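Local coordinates for conserved domain protein (Streptococcus pneumoniae, PDB 4IAJ) that is of unknown function and belongs to the DUF4649 family, folding as a small alpha-beta chain with a four-stranded antiparallel sheet, at residues L4-I9 with T50-N55; T10-S15 with P45-T50. All coordinates share one frame; numbering follows the deposited sequence.

In the fold
Two ladders of bonds along one pair of strands show how two strands can be paired along their length, with a bulge in the ladder. The chain enters through 4-9, runs along strand 7-12 and leaves it in 10-15. It then forms strand 18-23 and helix 26-35 before 45-50 returns antiparallel to 10-15; contact 2 closes this inner loop. Strand 46-51 continues past Thr50, which the two contacts share, and contact 1 closes the outer loop around it, so contact 2 is nested inside contact 1. Between them Ile9 packs on Val46 and Leu49. Together they join the two central strands of the sheet, with 18-23 and 54-56 outermost in this chain.

Contact 1 of 2, residues L4-I9 with T50-N55; sequences LNMIEI and TYKGHN
Three backbone hydrogen bonds join Met6 and Glu8 to the end of strand 46-51 and the first turn residue, Lys52. Glu8 and Thr50 form a hydrogen-bonded antiparallel pair: Glu8 N gives to Thr50 O at 3.0 Å, and Thr50 N returns a bond to Glu8 O. Beyond the non-hydrogen-bonded pair Ile7 and Tyr51, Lys52 N reaches Met6 O at 2.6 Å. One water accepts from Gly53 N at 2.8 Å and lies 2.9 Å from Asn5 O, linking the turn to the incoming chain.

Apolar contacts split between the faces. On the side of Ile7 and Tyr51, Ile7 CG1 meets the ring edge at CD1 (4.2 Å), near the ring plane, and Tyr26 of helix 26-35 touches both residues. On the other, Glu8 CB lies by Thr50 CB. Selenomethionine Met6 runs alongside Lys52, with CG 3.4 Å from Lys52 CG, a tight approach. With CB-CG extended (chi2 -179°), SE stands obliquely to the Tyr51 ring, 5.5 Å from its centroid, a Met-aromatic contact. Lys52 NZ bonds to Asn78 O.

Tyr51 to His54 is a type I' turn, making 46-51 and 54-56 a tight beta hairpin, while Met6 and Ile7 form a classic bulge opposite Phe23.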
ATOM      1  N   LEU B   4      22.694 -23.178  13.551  1.00 59.24           N
ATOM      2  CA  LEU B   4      23.226 -21.859  13.202  1.00 62.21           C
ATOM      3  C   LEU B   4      22.164 -20.763  13.378  1.00 58.84           C
ATOM      4  O   LEU B   4      22.430 -19.724  13.987  1.00 58.79           O
ATOM      5  CB  LEU B   4      23.776 -21.848  11.771  1.00 68.80           C
ATOM      6  CG  LEU B   4      24.692 -20.673  11.399  1.00 70.35           C
ATOM      7  CD1 LEU B   4      26.012 -20.737  12.161  1.00 71.37           C
ATOM      8  CD2 LEU B   4      24.932 -20.646   9.894  1.00 70.81           C
ATOM      9  N   ASN B   5      20.961 -21.011  12.863  1.00 54.43           N
ATOM     10  CA  ASN B   5      19.867 -20.034  12.928  1.00 46.60           C
ATOM     11  C   ASN B   5      18.669 -20.506  13.736  1.00 43.79           C
ATOM     12  O   ASN B   5      18.087 -21.557  13.459  1.00 39.40           O
ATOM     13  CB  ASN B   5      19.404 -19.699  11.524  1.00 43.69           C
ATOM     14  CG  ASN B   5      20.491 -19.063  10.708  1.00 43.40           C
ATOM     15  OD1 ASN B   5      21.107 -18.090  11.138  1.00 45.35           O
ATOM     16  ND2 ASN B   5      20.749 -19.610   9.531  1.00 45.90           N
HETATM   17  N   MSE B   6      18.270 -19.698  14.707  1.00 39.09           N
HETATM   18  CA  MSE B   6      17.100 -20.028  15.506  1.00 41.90           C
HETATM   19  C   MSE B   6      15.821 -20.119  14.681  1.00 37.60           C
HETATM   20  O   MSE B   6      14.977 -20.953  14.991  1.00 37.79           O
HETATM   21  CB  MSE B   6      16.903 -18.999  16.611  1.00 46.99           C
HETATM   22  CG  MSE B   6      16.569 -19.728  17.902  1.00 54.37           C
HETATM   23 SE   MSE B   6      16.307 -18.329  19.229  0.75 66.99          SE
HETATM   24  CE  MSE B   6      18.215 -18.148  19.684  1.00 66.80           C
ATOM     25  N   ILE B   7      15.673 -19.281  13.651  1.00 32.39           N
ATOM     26  CA  ILE B   7      14.487 -19.304  12.781  1.00 34.27           C
ATOM     27  C   ILE B   7      14.859 -19.411  11.294  1.00 31.51           C
ATOM     28  O   ILE B   7      15.682 -18.650  10.798  1.00 35.56           O
ATOM     29  CB  ILE B   7      13.578 -18.083  13.009  1.00 35.62           C
ATOM     30  CG1 ILE B   7      13.114 -18.063  14.458  1.00 38.75           C
ATOM     31  CG2 ILE B   7      12.363 -18.139  12.093  1.00 33.16           C
ATOM     32  CD1 ILE B   7      12.178 -16.931  14.801  1.00 42.46           C
ATOM     33  N   GLU B   8      14.268 -20.395  10.617  1.00 30.89           N
ATOM     34  CA  GLU B   8      14.357 -20.546   9.177  1.00 30.94           C
ATOM     35  C   GLU B   8      12.949 -20.703   8.651  1.00 28.70           C
ATOM     36  O   GLU B   8      12.155 -21.441   9.219  1.00 26.36           O
ATOM     37  CB  GLU B   8      15.198 -21.751   8.788  1.00 37.45           C
ATOM     38  CG  GLU B   8      16.642 -21.629   9.249  1.00 46.11           C
ATOM     39  CD  GLU B   8      17.625 -22.473   8.439  1.00 54.43           C
ATOM     40  OE1 GLU B   8      17.214 -23.113   7.438  1.00 58.03           O
ATOM     41  OE2 GLU B   8      18.823 -22.479   8.806  1.00 59.19           O
ATOM     42  N   ILE B   9      12.624 -19.970   7.596  1.00 23.93           N
ATOM     43  CA  ILE B   9      11.285 -20.006   7.032  1.00 26.32           C
ATOM     44  C   ILE B   9      11.385 -20.236   5.530  1.00 26.17           C
ATOM     45  O   ILE B   9      12.101 -19.519   4.839  1.00 26.49           O
ATOM     46  CB  ILE B   9      10.515 -18.703   7.273  1.00 24.92           C
ATOM     47  CG1 ILE B   9      10.467 -18.344   8.768  1.00 25.00           C
ATOM     48  CG2 ILE B   9       9.110 -18.817   6.709  1.00 25.26           C
ATOM     49  CD1 ILE B   9       9.986 -16.925   9.030  1.00 25.34           C
ATOM     50  N   THR B  50      11.060 -23.573  10.876  1.00 27.57           N
ATOM     51  CA  THR B  50      12.005 -24.297  11.721  1.00 30.42           C
ATOM     52  C   THR B  50      12.442 -23.376  12.851  1.00 31.93           C
ATOM     53  O   THR B  50      13.002 -22.295  12.609  1.00 36.13           O
ATOM     54  CB  THR B  50      13.231 -24.781  10.918  1.00 33.30           C
ATOM     55  OG1 THR B  50      12.808 -25.617   9.827  1.00 35.27           O
ATOM     56  CG2 THR B  50      14.165 -25.578  11.780  1.00 37.93           C
ATOM     57  N   TYR B  51      12.173 -23.809  14.077  1.00 32.78           N
ATOM     58  CA  TYR B  51      12.525 -23.071  15.277  1.00 34.07           C
ATOM     59  C   TYR B  51      13.560 -23.845  16.095  1.00 34.38           C
ATOM     60  O   TYR B  51      13.274 -24.931  16.598  1.00 35.14           O
ATOM     61  CB  TYR B  51      11.279 -22.808  16.115  1.00 32.53           C
ATOM     62  CG  TYR B  51      11.571 -22.084  17.399  1.00 33.09           C
ATOM     63  CD1 TYR B  51      11.869 -20.726  17.394  1.00 37.63           C
ATOM     64  CD2 TYR B  51      11.556 -22.745  18.614  1.00 35.21           C
ATOM     65  CE1 TYR B  51      12.138 -20.050  18.573  1.00 39.37           C
ATOM     66  CE2 TYR B  51      11.822 -22.077  19.796  1.00 36.36           C
ATOM     67  CZ  TYR B  51      12.111 -20.726  19.766  1.00 38.92           C
ATOM     68  OH  TYR B  51      12.373 -20.041  20.923  1.00 39.09           O
ATOM     69  N   LYS B  52      14.753 -23.275  16.236  1.00 36.91           N
ATOM     70  CA  LYS B  52      15.888 -23.958  16.877  1.00 40.67           C
ATOM     71  C   LYS B  52      16.115 -25.352  16.300  1.00 41.53           C
ATOM     72  O   LYS B  52      16.434 -26.280  17.032  1.00 44.94           O
ATOM     73  CB  LYS B  52      15.677 -24.056  18.381  1.00 40.72           C
ATOM     74  CG  LYS B  52      15.335 -22.726  19.013  1.00 43.78           C
ATOM     75  CD  LYS B  52      15.235 -22.832  20.525  1.00 45.94           C
ATOM     76  CE  LYS B  52      16.599 -22.823  21.167  1.00 49.89           C
ATOM     77  NZ  LYS B  52      16.483 -22.317  22.558  1.00 57.13           N
ATOM     78  N   GLY B  53      15.923 -25.492  14.993  1.00 41.41           N
ATOM     79  CA  GLY B  53      16.099 -26.770  14.302  1.00 45.72           C
ATOM     80  C   GLY B  53      14.901 -27.704  14.294  1.00 46.27           C
ATOM     81  O   GLY B  53      14.925 -28.726  13.598  1.00 43.30           O
ATOM     82  N   HIS B  54      13.864 -27.380  15.069  1.00 42.70           N
ATOM     83  CA  HIS B  54      12.642 -28.177  15.101  1.00 40.19           C
ATOM     84  C   HIS B  54      11.673 -27.656  14.043  1.00 40.83           C
ATOM     85  O   HIS B  54      11.360 -26.454  14.018  1.00 30.81           O
ATOM     86  CB  HIS B  54      11.984 -28.115  16.479  1.00 43.15           C
ATOM     87  CG  HIS B  54      12.817 -28.700  17.574  1.00 46.19           C
ATOM     88  ND1 HIS B  54      13.767 -27.970  18.258  1.00 48.20           N
ATOM     89  CD2 HIS B  54      12.844 -29.945  18.106  1.00 49.58           C
ATOM     90  CE1 HIS B  54      14.347 -28.743  19.159  1.00 49.40           C
ATOM     91  NE2 HIS B  54      13.806 -29.945  19.087  1.00 50.88           N
ATOM     92  N   ASN B  55      11.209 -28.552  13.169  1.00 38.06           N
ATOM     93  CA  ASN B  55      10.199 -28.196  12.193  1.00 38.76           C
ATOM     94  C   ASN B  55       8.893 -28.086  12.936  1.00 39.50           C
ATOM     95  O   ASN B  55       8.376 -29.078  13.427  1.00 37.74           O
ATOM     96  CB  ASN B  55      10.106 -29.231  11.074  1.00 40.92           C
ATOM     97  CG  ASN B  55      11.409 -29.369  10.295  1.00 45.04           C
ATOM     98  OD1 ASN B  55      12.178 -28.421  10.170  1.00 47.39           O
ATOM     99  ND2 ASN B  55      11.657 -30.563   9.762  1.00 44.77           N
TER
HETATM  100  O   HOH W   1      15.702 -23.282  13.299  1.00 31.80           O

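Contact 2 of 2, residues T10-S15 with P45-T50; sequences TYIDAS and PVQKLT
Thr10 O is gripped by two backbone donors, Gln47 N at 2.7 Å and Lys48 N at 3.2 Å. Both come from the same face of its carbonyl plane, tilted from it by 24° and 27°, because the corner at Gln47 turns two successive N-H groups onto one acceptor. The other half of the Thr10 and Lys48 pair is regular: Thr10 N gives to Lys48 O at 2.8 Å. Past the irregularity Ile12 N takes up the ladder again with Pro45 O, at 3.2 Å.

Side chains fill in around this backbone. The Gln47 side chain lies alongside Thr10, pointing the same way, with OE1 3.8 Å from Thr10 CG2. Extended beyond CG (chi2 -154°), Gln47 carries its amide to Ile12, whose CD1 meets NE2 at 3.8 Å, and that same nitrogen is bonded to Glu18 in strand 18-23. Thr10 OG1 bonds to Thr20 OG1 of that strand, so the hydroxyl faces the neighbour on its far side while CB packs against Lys48 CB. On the other face, Val46 CG1 lies 3.5 Å from Thr10 O, and the Tyr11 ring leads off from the contact to meet that of Tyr62. Pro45 CD touches Ile12 O, closing the end of the pair.

Beyond the strand, Asp13 OD1 accepts from Ser15 N, closing an Asx turn that leads the chain toward strand 18-23, and also from Ser15 OG. At the heart of the contact is a classic beta bulge, Gln47 and Lys48 opposite Thr10, set between the two central strands of the antiparallel sheet.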
ATOM      1  N   THR B  10      10.672 -21.238   5.023  1.00 25.76           N
ATOM      2  CA  THR B  10      10.646 -21.471   3.593  1.00 25.32           C
ATOM      3  C   THR B  10       9.210 -21.277   3.118  1.00 22.84           C
ATOM      4  O   THR B  10       8.270 -21.774   3.722  1.00 22.27           O
ATOM      5  CB  THR B  10      11.176 -22.859   3.216  1.00 27.55           C
ATOM      6  OG1 THR B  10      12.559 -22.973   3.583  1.00 28.75           O
ATOM      7  CG2 THR B  10      11.069 -23.070   1.730  1.00 27.44           C
ATOM      8  N   TYR B  11       9.050 -20.505   2.058  1.00 22.49           N
ATOM      9  CA  TYR B  11       7.729 -20.202   1.527  1.00 20.71           C
ATOM     10  C   TYR B  11       7.764 -20.276   0.017  1.00 21.11           C
ATOM     11  O   TYR B  11       8.840 -20.356  -0.590  1.00 21.02           O
ATOM     12  CB  TYR B  11       7.245 -18.841   2.024  1.00 21.40           C
ATOM     13  CG  TYR B  11       8.137 -17.701   1.664  1.00 20.92           C
ATOM     14  CD1 TYR B  11       8.072 -17.104   0.416  1.00 22.05           C
ATOM     15  CD2 TYR B  11       9.047 -17.217   2.575  1.00 24.07           C
ATOM     16  CE1 TYR B  11       8.911 -16.043   0.089  1.00 25.92           C
ATOM     17  CE2 TYR B  11       9.873 -16.166   2.265  1.00 24.96           C
ATOM     18  CZ  TYR B  11       9.817 -15.591   1.027  1.00 25.27           C
ATOM     19  OH  TYR B  11      10.670 -14.550   0.762  1.00 29.54           O
ATOM     20  N   ILE B  12       6.580 -20.296  -0.580  1.00 23.03           N
ATOM     21  CA  ILE B  12       6.433 -20.415  -2.032  1.00 25.01           C
ATOM     22  C   ILE B  12       5.924 -19.103  -2.547  1.00 22.16           C
ATOM     23  O   ILE B  12       4.864 -18.662  -2.115  1.00 20.46           O
ATOM     24  CB  ILE B  12       5.413 -21.493  -2.449  1.00 28.15           C
ATOM     25  CG1 ILE B  12       5.626 -22.790  -1.654  1.00 33.48           C
ATOM     26  CG2 ILE B  12       5.489 -21.740  -3.953  1.00 27.94           C
ATOM     27  CD1 ILE B  12       6.971 -23.439  -1.858  1.00 36.91           C
ATOM     28  N   ASP B  13       6.654 -18.486  -3.474  1.00 22.14           N
ATOM     29  CA  ASP B  13       6.264 -17.173  -3.982  1.00 23.14           C
ATOM     30  C   ASP B  13       5.347 -17.329  -5.191  1.00 23.84           C
ATOM     31  O   ASP B  13       4.976 -18.459  -5.557  1.00 23.54           O
ATOM     32  CB  ASP B  13       7.510 -16.295  -4.273  1.00 26.39           C
ATOM     33  CG  ASP B  13       8.329 -16.762  -5.445  1.00 25.72           C
ATOM     34  OD1 ASP B  13       7.859 -17.558  -6.298  1.00 27.01           O
ATOM     35  OD2 ASP B  13       9.500 -16.319  -5.510  1.00 27.94           O
ATOM     36  N   ALA B  14       4.994 -16.212  -5.814  1.00 22.96           N
ATOM     37  CA  ALA B  14       4.011 -16.210  -6.892  1.00 25.80           C
ATOM     38  C   ALA B  14       4.543 -16.829  -8.196  1.00 27.35           C
ATOM     39  O   ALA B  14       3.764 -17.158  -9.089  1.00 29.43           O
ATOM     40  CB  ALA B  14       3.510 -14.794  -7.132  1.00 25.92           C
ATOM     41  N   SER B  15       5.864 -17.015  -8.289  1.00 24.74           N
ATOM     42  CA  SER B  15       6.461 -17.722  -9.400  1.00 28.04           C
ATOM     43  C   SER B  15       6.473 -19.229  -9.121  1.00 27.73           C
ATOM     44  O   SER B  15       6.993 -20.002  -9.921  1.00 26.96           O
ATOM     45  CB  SER B  15       7.893 -17.200  -9.666  1.00 28.53           C
ATOM     46  OG  SER B  15       8.841 -17.608  -8.686  1.00 33.02           O
ATOM     47  N   PRO B  45       2.147 -18.788   1.262  1.00 21.38           N
ATOM     48  CA  PRO B  45       2.074 -19.957   2.140  1.00 20.84           C
ATOM     49  C   PRO B  45       3.446 -20.438   2.595  1.00 21.73           C
ATOM     50  O   PRO B  45       4.415 -20.427   1.819  1.00 20.38           O
ATOM     51  CB  PRO B  45       1.410 -21.021   1.256  1.00 24.87           C
ATOM     52  CG  PRO B  45       1.774 -20.621  -0.145  1.00 25.84           C
ATOM     53  CD  PRO B  45       1.839 -19.125  -0.142  1.00 21.13           C
ATOM     54  N   VAL B  46       3.516 -20.876   3.850  1.00 22.41           N
ATOM     55  CA  VAL B  46       4.770 -21.363   4.423  1.00 23.84           C
ATOM     56  C   VAL B  46       4.879 -22.864   4.219  1.00 26.40           C
ATOM     57  O   VAL B  46       3.994 -23.627   4.594  1.00 23.11           O
ATOM     58  CB  VAL B  46       4.914 -20.987   5.907  1.00 24.55           C
ATOM     59  CG1 VAL B  46       6.149 -21.622   6.528  1.00 27.58           C
ATOM     60  CG2 VAL B  46       4.982 -19.468   6.055  1.00 23.83           C
ATOM     61  N   GLN B  47       5.972 -23.267   3.596  1.00 25.59           N
ATOM     62  CA  GLN B  47       6.237 -24.661   3.349  1.00 28.53           C
ATOM     63  C   GLN B  47       6.952 -25.291   4.524  1.00 30.42           C
ATOM     64  O   GLN B  47       6.694 -26.445   4.837  1.00 32.42           O
ATOM     65  CB  GLN B  47       7.076 -24.804   2.093  1.00 31.62           C
ATOM     66  CG  GLN B  47       6.993 -26.186   1.485  1.00 41.66           C
ATOM     67  CD  GLN B  47       8.229 -26.514   0.694  1.00 47.91           C
ATOM     68  OE1 GLN B  47       9.348 -26.455   1.221  1.00 50.77           O
ATOM     69  NE2 GLN B  47       8.048 -26.841  -0.582  1.00 58.54           N
ATOM     70  N   LYS B  48       7.861 -24.547   5.168  1.00 28.89           N
ATOM     71  CA  LYS B  48       8.595 -25.047   6.341  1.00 29.73           C
ATOM     72  C   LYS B  48       8.925 -23.924   7.332  1.00 29.43           C
ATOM     73  O   LYS B  48       9.445 -22.898   6.932  1.00 28.68           O
ATOM     74  CB  LYS B  48       9.888 -25.719   5.895  1.00 32.91           C
ATOM     75  CG  LYS B  48      10.753 -26.253   7.020  1.00 38.78           C
ATOM     76  CD  LYS B  48      11.937 -27.055   6.483  1.00 47.61           C
ATOM     77  CE  LYS B  48      13.090 -26.147   6.089  1.00 54.34           C
ATOM     78  NZ  LYS B  48      14.239 -26.909   5.531  1.00 59.25           N
ATOM     79  N   LEU B  49       8.612 -24.132   8.609  1.00 26.48           N
ATOM     80  CA  LEU B  49       8.982 -23.207   9.681  1.00 27.32           C
ATOM     81  C   LEU B  49       9.803 -23.974  10.702  1.00 27.51           C
ATOM     82  O   LEU B  49       9.298 -24.894  11.328  1.00 31.28           O
ATOM     83  CB  LEU B  49       7.748 -22.606  10.337  1.00 25.81           C
ATOM     84  CG  LEU B  49       7.938 -21.856  11.654  1.00 27.51           C
ATOM     85  CD1 LEU B  49       8.800 -20.609  11.460  1.00 31.26           C
ATOM     86  CD2 LEU B  49       6.593 -21.477  12.237  1.00 29.67           C
ATOM     87  N   THR B  50      11.060 -23.573  10.876  1.00 27.57           N
ATOM     88  CA  THR B  50      12.005 -24.297  11.721  1.00 30.42           C
ATOM     89  C   THR B  50      12.442 -23.376  12.851  1.00 31.93           C
ATOM     90  O   THR B  50      13.002 -22.295  12.609  1.00 36.13           O
ATOM     91  CB  THR B  50      13.231 -24.781  10.918  1.00 33.30           C
ATOM     92  OG1 THR B  50      12.808 -25.617   9.827  1.00 35.27           O
ATOM     93  CG2 THR B  50      14.165 -25.578  11.780  1.00 37.93           C
TER